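Local coordinates for lantibiotic dehydratase (Microbispora corallina, PDB 5EHK), which probably dehydrates serine and threonine residues of the NAI-107 precursor peptide, a tRNA-dependent step in making this lantibiotic, at residues R339-V342 with G343-R346; R328-D331 with A332-A336; V891-Q894 with R895-L898; N830-D833 with F834-D837. One frame throughout, in Å; residues are numbered along the deposited sequence.

Contact 1: residues R339-V342 with G343-R346; sequences RTAV and GQGR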
loop_
_atom_site.group_PDB
_atom_site.type_symbol
_atom_site.label_atom_id
_atom_site.label_comp_id
_atom_site.label_asym_id
_atom_site.label_seq_id
_atom_site.Cartn_x
_atom_site.Cartn_y
_atom_site.Cartn_z
ATOM N N ARG A 339 -39.521 29.214 29.286
ATOM C CA ARG A 339 -40.789 29.124 30.008
ATOM C C ARG A 339 -41.910 28.938 29.007
ATOM O O ARG A 339 -42.922 28.286 29.286
ATOM C CB ARG A 339 -41.034 30.356 30.893
ATOM C CG ARG A 339 -40.195 30.345 32.156
ATOM C CD ARG A 339 -40.343 31.579 33.024
ATOM N NE ARG A 339 -39.417 31.483 34.154
ATOM C CZ ARG A 339 -38.288 32.181 34.281
ATOM N NH1 ARG A 339 -37.937 33.073 33.356
ATOM N NH2 ARG A 339 -37.513 31.995 35.350
ATOM N N THR A 340 -41.664 29.453 27.811
ATOM C CA THR A 340 -42.623 29.457 26.724
ATOM C C THR A 340 -42.883 28.056 26.150
ATOM O O THR A 340 -42.079 27.142 26.329
ATOM C CB THR A 340 -42.107 30.400 25.619
ATOM O OG1 THR A 340 -43.105 31.372 25.301
ATOM C CG2 THR A 340 -41.717 29.634 24.373
ATOM N N ALA A 341 -44.020 27.893 25.472
ATOM C CA ALA A 341 -44.388 26.634 24.832
ATOM C C ALA A 341 -44.045 26.637 23.339
ATOM O O ALA A 341 -43.548 27.623 22.808
ATOM C CB ALA A 341 -45.863 26.360 25.037
ATOM N N VAL A 342 -44.275 25.507 22.679
ATOM C CA VAL A 342 -43.816 25.294 21.308
ATOM C C VAL A 342 -44.709 26.013 20.307
ATOM O O VAL A 342 -45.892 25.730 20.248
ATOM C CB VAL A 342 -43.852 23.808 20.982
ATOM C CG1 VAL A 342 -42.837 23.485 19.894
ATOM C CG2 VAL A 342 -43.551 23.013 22.242
ATOM N N GLY A 343 -44.149 26.917 19.507
ATOM C CA GLY A 343 -44.937 27.706 18.570
ATOM C C GLY A 343 -45.369 29.031 19.194
ATOM O O GLY A 343 -45.734 29.981 18.497
ATOM N N GLN A 344 -45.262 29.107 20.518
ATOM C CA GLN A 344 -45.787 30.226 21.303
ATOM C C GLN A 344 -44.771 31.301 21.706
ATOM O O GLN A 344 -45.148 32.393 22.120
ATOM C CB GLN A 344 -46.453 29.687 22.569
ATOM C CG GLN A 344 -47.311 28.462 22.336
ATOM C CD GLN A 344 -48.790 28.780 22.385
ATOM O OE1 GLN A 344 -49.546 28.138 23.120
ATOM N NE2 GLN A 344 -49.213 29.778 21.607
ATOM N N GLY A 345 -43.486 30.982 21.655
ATOM C CA GLY A 345 -42.483 31.952 22.057
ATOM C C GLY A 345 -41.795 32.692 20.930
ATOM O O GLY A 345 -40.655 33.125 21.098
ATOM N N ARG A 346 -42.471 32.850 19.794
ATOM C CA ARG A 346 -41.865 33.548 18.667
ATOM C C ARG A 346 -41.490 34.987 19.010
ATOM O O ARG A 346 -40.606 35.563 18.382
ATOM C CB ARG A 346 -42.752 33.521 17.421
ATOM C CG ARG A 346 -42.916 32.157 16.793
ATOM C CD ARG A 346 -43.866 32.220 15.618
ATOM N NE ARG A 346 -43.289 32.912 14.468
ATOM C CZ ARG A 346 -43.915 33.081 13.303
ATOM N NH1 ARG A 346 -45.150 32.633 13.136
ATOM N NH2 ARG A 346 -43.317 33.716 12.301
#

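Contact 2: residues R328-D331 with A332-A336; sequences REVD and ARCHA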
loop_
_atom_site.group_PDB
_atom_site.type_symbol
_atom_site.label_atom_id
_atom_site.label_comp_id
_atom_site.label_asym_id
_atom_site.label_seq_id
_atom_site.Cartn_x
_atom_site.Cartn_y
_atom_site.Cartn_z
ATOM N N ARG A 328 -25.786 38.984 30.902
ATOM C CA ARG A 328 -26.794 38.578 31.887
ATOM C C ARG A 328 -28.212 38.781 31.352
ATOM O O ARG A 328 -29.156 38.150 31.821
ATOM C CB ARG A 328 -26.634 39.379 33.180
ATOM C CG ARG A 328 -25.281 39.255 33.824
ATOM C CD ARG A 328 -25.237 39.934 35.175
ATOM N NE ARG A 328 -23.874 39.967 35.689
ATOM C CZ ARG A 328 -23.499 40.626 36.774
ATOM N NH1 ARG A 328 -24.389 41.306 37.485
ATOM N NH2 ARG A 328 -22.229 40.603 37.143
ATOM N N GLU A 329 -28.356 39.687 30.390
ATOM C CA GLU A 329 -29.650 39.954 29.795
ATOM C C GLU A 329 -30.022 38.773 28.925
ATOM O O GLU A 329 -31.167 38.302 28.940
ATOM C CB GLU A 329 -29.625 41.228 28.940
ATOM C CG GLU A 329 -31.033 41.791 28.663
ATOM C CD GLU A 329 -31.043 43.067 27.821
ATOM O OE1 GLU A 329 -30.198 43.962 28.042
ATOM O OE2 GLU A 329 -31.902 43.162 26.915
ATOM N N VAL A 330 -29.030 38.269 28.197
ATOM C CA VAL A 330 -29.235 37.141 27.306
ATOM C C VAL A 330 -29.551 35.913 28.129
ATOM O O VAL A 330 -30.417 35.117 27.767
ATOM C CB VAL A 330 -27.996 36.884 26.458
ATOM C CG1 VAL A 330 -28.074 35.508 25.803
ATOM C CG2 VAL A 330 -27.833 37.998 25.412
ATOM N N ASP A 331 -28.875 35.784 29.260
ATOM C CA ASP A 331 -29.184 34.718 30.184
ATOM C C ASP A 331 -30.657 34.810 30.584
ATOM O O ASP A 331 -31.413 33.840 30.473
ATOM C CB ASP A 331 -28.293 34.809 31.415
ATOM C CG ASP A 331 -28.451 33.618 32.329
ATOM O OD1 ASP A 331 -28.202 32.482 31.858
ATOM O OD2 ASP A 331 -28.836 33.813 33.506
ATOM N N ALA A 332 -31.063 36.001 31.017
ATOM C CA ALA A 332 -32.427 36.223 31.491
ATOM C C ALA A 332 -33.470 35.916 30.410
ATOM O O ALA A 332 -34.486 35.274 30.679
ATOM C CB ALA A 332 -32.581 37.644 32.001
ATOM N N ARG A 333 -33.212 36.350 29.183
ATOM C CA ARG A 333 -34.137 36.045 28.101
ATOM C C ARG A 333 -34.124 34.576 27.671
ATOM O O ARG A 333 -35.030 34.125 26.970
ATOM C CB ARG A 333 -33.941 36.964 26.899
ATOM C CG ARG A 333 -34.150 38.427 27.198
ATOM C CD ARG A 333 -33.951 39.209 25.926
ATOM N NE ARG A 333 -33.912 40.650 26.131
ATOM C CZ ARG A 333 -34.993 41.418 26.155
ATOM N NH1 ARG A 333 -36.194 40.869 26.019
ATOM N NH2 ARG A 333 -34.873 42.726 26.333
ATOM N N CYS A 334 -33.100 33.838 28.090
ATOM C CA CYS A 334 -33.017 32.419 27.764
ATOM C C CYS A 334 -33.979 31.613 28.620
ATOM O O CYS A 334 -34.673 30.726 28.122
ATOM C CB CYS A 334 -31.595 31.885 27.952
ATOM S SG CYS A 334 -30.549 32.043 26.503
ATOM N N HIS A 335 -34.021 31.922 29.909
ATOM C CA HIS A 335 -34.940 31.237 30.799
ATOM C C HIS A 335 -36.360 31.638 30.459
ATOM O O HIS A 335 -37.271 30.808 30.483
ATOM C CB HIS A 335 -34.614 31.570 32.251
ATOM C CG HIS A 335 -33.326 30.971 32.718
ATOM N ND1 HIS A 335 -32.100 31.531 32.429
ATOM C CD2 HIS A 335 -33.072 29.845 33.426
ATOM C CE1 HIS A 335 -31.146 30.787 32.956
ATOM N NE2 HIS A 335 -31.708 29.758 33.565
ATOM N N ALA A 336 -36.523 32.910 30.104
ATOM C CA ALA A 336 -37.808 33.457 29.716
ATOM C C ALA A 336 -38.384 32.646 28.575
ATOM O O ALA A 336 -39.520 32.159 28.644
ATOM C CB ALA A 336 -37.639 34.888 29.289
#

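Contact 3: residues V891-Q894 with R895-L898; sequences VEWQ and RQGL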
loop_
_atom_site.group_PDB
_atom_site.type_symbol
_atom_site.label_atom_id
_atom_site.label_comp_id
_atom_site.label_asym_id
_atom_site.label_seq_id
_atom_site.Cartn_x
_atom_site.Cartn_y
_atom_site.Cartn_z
ATOM N N VAL A 891 34.840 5.683 -2.496
ATOM C CA VAL A 891 34.561 6.215 -3.815
ATOM C C VAL A 891 35.118 5.273 -4.902
ATOM O O VAL A 891 34.418 4.984 -5.848
ATOM C CB VAL A 891 35.136 7.626 -3.993
ATOM C CG1 VAL A 891 35.214 7.994 -5.480
ATOM C CG2 VAL A 891 34.335 8.638 -3.188
ATOM N N GLU A 892 36.334 4.748 -4.751
ATOM C CA GLU A 892 36.834 3.739 -5.685
ATOM C C GLU A 892 35.827 2.602 -5.807
ATOM O O GLU A 892 35.445 2.215 -6.920
ATOM C CB GLU A 892 38.183 3.121 -5.262
ATOM C CG GLU A 892 39.437 4.041 -5.037
ATOM C CD GLU A 892 40.565 3.298 -4.276
ATOM O OE1 GLU A 892 40.533 2.049 -4.196
ATOM O OE2 GLU A 892 41.423 3.953 -3.645
ATOM N N TRP A 893 35.398 2.065 -4.664
ATOM C CA TRP A 893 34.517 0.899 -4.674
ATOM C C TRP A 893 33.183 1.181 -5.377
ATOM O O TRP A 893 32.627 0.298 -6.026
ATOM C CB TRP A 893 34.301 0.360 -3.260
ATOM C CG TRP A 893 35.541 -0.256 -2.704
ATOM C CD1 TRP A 893 36.615 -0.682 -3.414
ATOM C CD2 TRP A 893 35.868 -0.463 -1.326
ATOM N NE1 TRP A 893 37.589 -1.157 -2.581
ATOM C CE2 TRP A 893 37.162 -1.040 -1.289
ATOM C CE3 TRP A 893 35.202 -0.220 -0.122
ATOM C CZ2 TRP A 893 37.807 -1.378 -0.096
ATOM C CZ3 TRP A 893 35.832 -0.567 1.064
ATOM C CH2 TRP A 893 37.126 -1.138 1.067
ATOM N N GLN A 894 32.692 2.410 -5.269
ATOM C CA GLN A 894 31.501 2.817 -5.998
ATOM C C GLN A 894 31.725 2.791 -7.535
ATOM O O GLN A 894 30.943 2.173 -8.279
ATOM C CB GLN A 894 31.055 4.202 -5.523
ATOM C CG GLN A 894 29.758 4.690 -6.090
ATOM C CD GLN A 894 29.235 5.935 -5.364
ATOM O OE1 GLN A 894 29.575 6.195 -4.208
ATOM N NE2 GLN A 894 28.401 6.710 -6.051
ATOM N N ARG A 895 32.816 3.392 -8.006
ATOM C CA ARG A 895 33.144 3.351 -9.427
ATOM C C ARG A 895 33.235 1.921 -9.968
ATOM O O ARG A 895 32.808 1.657 -11.095
ATOM C CB ARG A 895 34.445 4.107 -9.703
ATOM C CG ARG A 895 34.391 5.583 -9.354
ATOM C CD ARG A 895 35.738 6.210 -9.582
ATOM N NE ARG A 895 36.260 5.840 -10.894
ATOM C CZ ARG A 895 37.368 6.341 -11.435
ATOM N NH1 ARG A 895 38.077 7.256 -10.788
ATOM N NH2 ARG A 895 37.758 5.941 -12.636
ATOM N N GLN A 896 33.795 1.013 -9.176
ATOM C CA GLN A 896 33.848 -0.401 -9.534
ATOM C C GLN A 896 32.497 -1.112 -9.332
ATOM O O GLN A 896 32.385 -2.331 -9.504
ATOM C CB GLN A 896 34.971 -1.088 -8.740
ATOM C CG GLN A 896 36.276 -0.331 -8.885
ATOM C CD GLN A 896 37.436 -0.780 -7.982
ATOM O OE1 GLN A 896 37.375 -1.795 -7.280
ATOM N NE2 GLN A 896 38.509 0.009 -8.000
ATOM N N GLY A 897 31.473 -0.362 -8.950
ATOM C CA GLY A 897 30.158 -0.949 -8.769
ATOM C C GLY A 897 29.947 -1.903 -7.591
ATOM O O GLY A 897 29.154 -2.847 -7.693
ATOM N N LEU A 898 30.645 -1.674 -6.475
ATOM C CA LEU A 898 30.548 -2.573 -5.318
ATOM C C LEU A 898 29.517 -2.084 -4.290
ATOM O O LEU A 898 28.952 -2.868 -3.524
ATOM C CB LEU A 898 31.923 -2.787 -4.686
ATOM C CG LEU A 898 32.876 -3.733 -5.415
ATOM C CD1 LEU A 898 34.291 -3.490 -4.962
ATOM C CD2 LEU A 898 32.517 -5.198 -5.196
#

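Contact 4: residues N830-D833 with F834-D837; sequences NQDD and FLRD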
loop_
_atom_site.group_PDB
_atom_site.type_symbol
_atom_site.label_atom_id
_atom_site.label_comp_id
_atom_site.label_asym_id
_atom_site.label_seq_id
_atom_site.Cartn_x
_atom_site.Cartn_y
_atom_site.Cartn_z
ATOM N N ASN A 830 25.047 -8.728 -2.879
ATOM C CA ASN A 830 26.464 -8.394 -3.000
ATOM C C ASN A 830 27.240 -8.386 -1.683
ATOM O O ASN A 830 28.463 -8.283 -1.682
ATOM C CB ASN A 830 26.610 -7.010 -3.635
ATOM C CG ASN A 830 26.076 -6.958 -5.061
ATOM O OD1 ASN A 830 25.405 -7.890 -5.528
ATOM N ND2 ASN A 830 26.373 -5.855 -5.761
ATOM N N GLN A 831 26.533 -8.507 -0.563
ATOM C CA GLN A 831 27.104 -8.194 0.752
ATOM C C GLN A 831 28.183 -9.183 1.209
ATOM O O GLN A 831 29.238 -8.781 1.723
ATOM C CB GLN A 831 25.996 -8.044 1.803
ATOM C CG GLN A 831 25.193 -6.758 1.679
ATOM C CD GLN A 831 23.988 -6.670 2.632
ATOM O OE1 GLN A 831 23.768 -7.543 3.454
ATOM N NE2 GLN A 831 23.207 -5.614 2.502
ATOM N N ASP A 832 27.919 -10.474 1.052
ATOM C CA ASP A 832 28.929 -11.476 1.399
ATOM C C ASP A 832 30.286 -11.267 0.729
ATOM O O ASP A 832 31.304 -11.328 1.409
ATOM C CB ASP A 832 28.399 -12.866 1.134
ATOM C CG ASP A 832 27.304 -13.194 2.056
ATOM O OD1 ASP A 832 27.083 -12.334 2.904
ATOM O OD2 ASP A 832 26.685 -14.266 1.976
ATOM N N ASP A 833 30.302 -10.980 -0.574
ATOM C CA ASP A 833 31.563 -10.647 -1.263
ATOM C C ASP A 833 32.204 -9.379 -0.720
ATOM O O ASP A 833 33.421 -9.334 -0.521
ATOM C CB ASP A 833 31.395 -10.503 -2.786
ATOM C CG ASP A 833 31.455 -11.842 -3.513
ATOM O OD1 ASP A 833 31.999 -12.811 -2.924
ATOM O OD2 ASP A 833 30.926 -11.933 -4.650
ATOM N N PHE A 834 31.383 -8.357 -0.478
ATOM C CA PHE A 834 31.880 -7.097 0.053
ATOM C C PHE A 834 32.535 -7.335 1.435
ATOM O O PHE A 834 33.604 -6.797 1.733
ATOM C CB PHE A 834 30.752 -6.060 0.123
ATOM C CG PHE A 834 31.239 -4.657 0.386
ATOM C CD1 PHE A 834 31.623 -3.847 -0.663
ATOM C CD2 PHE A 834 31.354 -4.182 1.684
ATOM C CE1 PHE A 834 32.081 -2.600 -0.441
ATOM C CE2 PHE A 834 31.826 -2.928 1.916
ATOM C CZ PHE A 834 32.198 -2.125 0.848
ATOM N N LEU A 835 31.872 -8.158 2.252
ATOM C CA LEU A 835 32.381 -8.578 3.551
ATOM C C LEU A 835 33.681 -9.380 3.481
ATOM O O LEU A 835 34.567 -9.211 4.326
ATOM C CB LEU A 835 31.321 -9.383 4.296
ATOM C CG LEU A 835 30.108 -8.602 4.809
ATOM C CD1 LEU A 835 28.991 -9.539 5.241
ATOM C CD2 LEU A 835 30.521 -7.652 5.947
ATOM N N ARG A 836 33.793 -10.261 2.492
ATOM C CA ARG A 836 35.008 -11.063 2.325
ATOM C C ARG A 836 36.211 -10.209 1.905
ATOM O O ARG A 836 37.302 -10.342 2.460
ATOM C CB ARG A 836 34.765 -12.214 1.334
ATOM C CG ARG A 836 33.886 -13.336 1.906
ATOM C CD ARG A 836 33.800 -14.560 1.016
ATOM N NE ARG A 836 32.739 -14.438 0.022
ATOM C CZ ARG A 836 31.573 -15.077 0.071
ATOM N NH1 ARG A 836 31.313 -15.928 1.056
ATOM N NH2 ARG A 836 30.676 -14.880 -0.890
ATOM N N ASP A 837 35.977 -9.299 0.965
ATOM C CA ASP A 837 37.034 -8.584 0.283
ATOM C C ASP A 837 37.254 -7.122 0.685
ATOM O O ASP A 837 38.388 -6.672 0.735
ATOM C CB ASP A 837 36.758 -8.612 -1.222
ATOM C CG ASP A 837 36.664 -10.015 -1.782
ATOM O OD1 ASP A 837 37.276 -10.949 -1.232
ATOM O OD2 ASP A 837 35.982 -10.174 -2.803
#

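Contact 1: residues R339-V342 with G343-R346
Thr-340 meets Gly-345 with both branches of its fork: OG1 lies 3.4 Å from Gly-345 CA, and the methyl CG2 is just as near, 3.4 Å from the same Gly-345 CA. Both branches rest on that one CA, CG2 also nearing Gly-345 N (3.5 Å), and the contact on that side is one of van der Waals touch. Between these residues the chain reverses direction through Ala-341 to Gln-344. The turn is closed by Gln-344 N giving its hydrogen to Ala-341 O, 3.2 Å away, with an N-H...O angle of 149°; the donor stands above the carbonyl plane. Val-342 has an extended backbone and Gly-343 a positive phi, which together make a type II beta turn, with glycine at the third place, where that backbone shape suits it.

The side chains follow the turn. Gln-344 CG sits beside its own backbone N, opposite the carbonyl carbon (chi1 -43°), which lays it against Ala-341 CB at 3.7 Å. The chain then bends at chi2 (-105°), carrying the amide on from there. Val-342 points its side chain away from Gly-343 to Arg-346.

Gly-345 is the N-cap of helix 346-359, so the turn delivers the chain from helix 318-339 straight into the next helix. Helix 92-98 lies against the junction: Glu-93 OE1 takes weak hydrogen bonds from Gly-343 N and Gly-345 N, while Arg-346 makes a salt bridge to Glu-96 and packs on Met-92.

Contact 2: residues R328-D331 with A332-A336
Arg-328 to Asp-331 and Ala-332 to Ala-336 are successive turns of one helix, joined by i to i+4 bonds such as Arg-333 N to Glu-329 O, 2.8 Å. Asp-331 O takes three donors: Cys-334 N at 2.9 Å, His-335 N at 3.3 Å and, from the side chain, His-335 ND1 at 3.1 Å. That ring bond is nearly straight (166°), and the oxygen lies in the ring plane, which probably fixes the turn of the imidazole. The ring bends back over its helix, with CE1 3.6 Å from Asp-331 OD1.

On another side, Glu-329 and Arg-333 run side by side as a salt bridge: Glu-329 CG is anti to its backbone N (chi1 -162°), Arg-333 CG beside its own, and both chains are extended. NH2 of Arg-333 meets the anti side of Glu-329 OE2 at 3.1 Å, and Arg-333 NE adds a weak bond to the same oxygen. Carboxylate and guanidinium planes stand 51° apart. Glu-329 OE2 also pairs with Arg-358, so two arginines share it.

Arg-358 belongs to helix 346-359, against which Val-330 packs through Ser-355 and Thr-356. Helix 294-306 covers another face, Leu-295 touching Val-330 and Asp-331, and Arg-328 reaches Glu-306.

Contact 3: residues V891-Q894 with R895-L898
Gly-897 N donates to Gln-894 O over 2.7 Å, the shortest bond of this helix end, and Leu-898 N donates to Trp-893 O over 2.8 Å. With the positive phi of Gly-897, this pair reaching back into the last turn defines a Schellman motif, the common way for a chain to stop a helix. The second bond is well aligned, its N-H...O angle being 164°. Just before it the helix still runs regularly: Arg-895 N binds Val-891 O at 3.1 Å and Gln-896 N binds Glu-892 O at 3.0 Å.

The motif has its usual apolar partner. Trp-893 and Leu-898, the residues that bracket it, meet where Leu-898 CD1 approaches Trp-893 CD1 at 4.0 Å. Both side chains start beside their own backbone N (chi1 -69° for Trp-893, -76° for Leu-898), which brings the leucine branch up to the pyrrole part of the indole. Gln-896 comes from another direction: its OE1 lies at the indole edge, near the ring plane, 4.1 Å from Trp-893 CD1.

The indole is also buried against Phe-834, whose ring stands nearly perpendicular to it, and against Val-841 and Leu-842 of helix 839-848. Gln-894 OE1 bonds to Gln-906 NE2 of the second subunit, and Val-891 and Arg-895 pack on Pro-812 of that subunit. The chemistry is thus divided: the N-H groups of Gly-897 and Leu-898 satisfy carbonyls of the last turn that would otherwise lack partners, the tryptophan ties the end into the domain, and Gln-894, with the backbone of Gln-896, joins it to the second subunit.

Contact 4: residues N830-D833 with F834-D837
Charge first: Arg-836 and Asp-833 form a salt bridge three residues apart. Arg-836 NH2 donates to Asp-833 OD1 at 3.2 Å, and Arg-836 NE adds a weak bond to that oxygen. OD1 sits at the edge of the guanidinium, in its plane, whereas the arginine comes down from above the carboxylate plane, the two planes being 68° apart. A bend at chi3 (-87°) curls the arginine back along the helix to make this possible. The same curl sets one guanidinium face over Asp-832 O, 3.6 Å from the plane, and brings Arg-836 NH2 within 3.7 Å of Asp-832 CB. Asp-833 has further partners: OD1 is shared with Arg-942, and OD2 bonds to Ser-230 of the second subunit. Held from several sides, this carboxylate would probably stay ionised.

Backbone bonds come next, all i to i+4: Phe-834 N to Asn-830 O (3.2 Å), Leu-835 N to Gln-831 O (2.8 Å), Arg-836 N to Asp-832 O (2.9 Å) and Asp-837 N to Asp-833 O (3.0 Å).

A looser touch sets the methyl Leu-835 CD1 4.1 Å from the carboxylate oxygen Asp-832 OD1; that carboxylate makes its salt bridge with Arg-858.

Helix 828-837 rests on the antiparallel sheet of the C-terminal region, Phe-834 and Leu-835 packing on Leu-867 of strand 864-872 and Leu-835 also on Phe-856 of strand 853-861. Helix 920-942 lies alongside, where Leu-938 offers its carbonyl to Arg-836 NH1 and Arg-942 binds Asp-837.

How the contacts relate
Along the chain the four contacts come in series, none nested and none crossing: 328-336, 339-346, 830-837, then 891-898. Contact 2 is two turns of helix 318-339; contact 1 follows almost at once, closing the tight loop that leads into helix 346-359, with its centre about 15 Å away. Both lie in the N-terminal dehydratase family region. Far off, on the opposite side of the chain's centre, contacts 4 and 3 have centres about 13 Å apart in the C-terminal region. They touch through Trp-893 and Phe-834, which joins the end of helix 875-895 to helix 828-837, and both reach the second subunit.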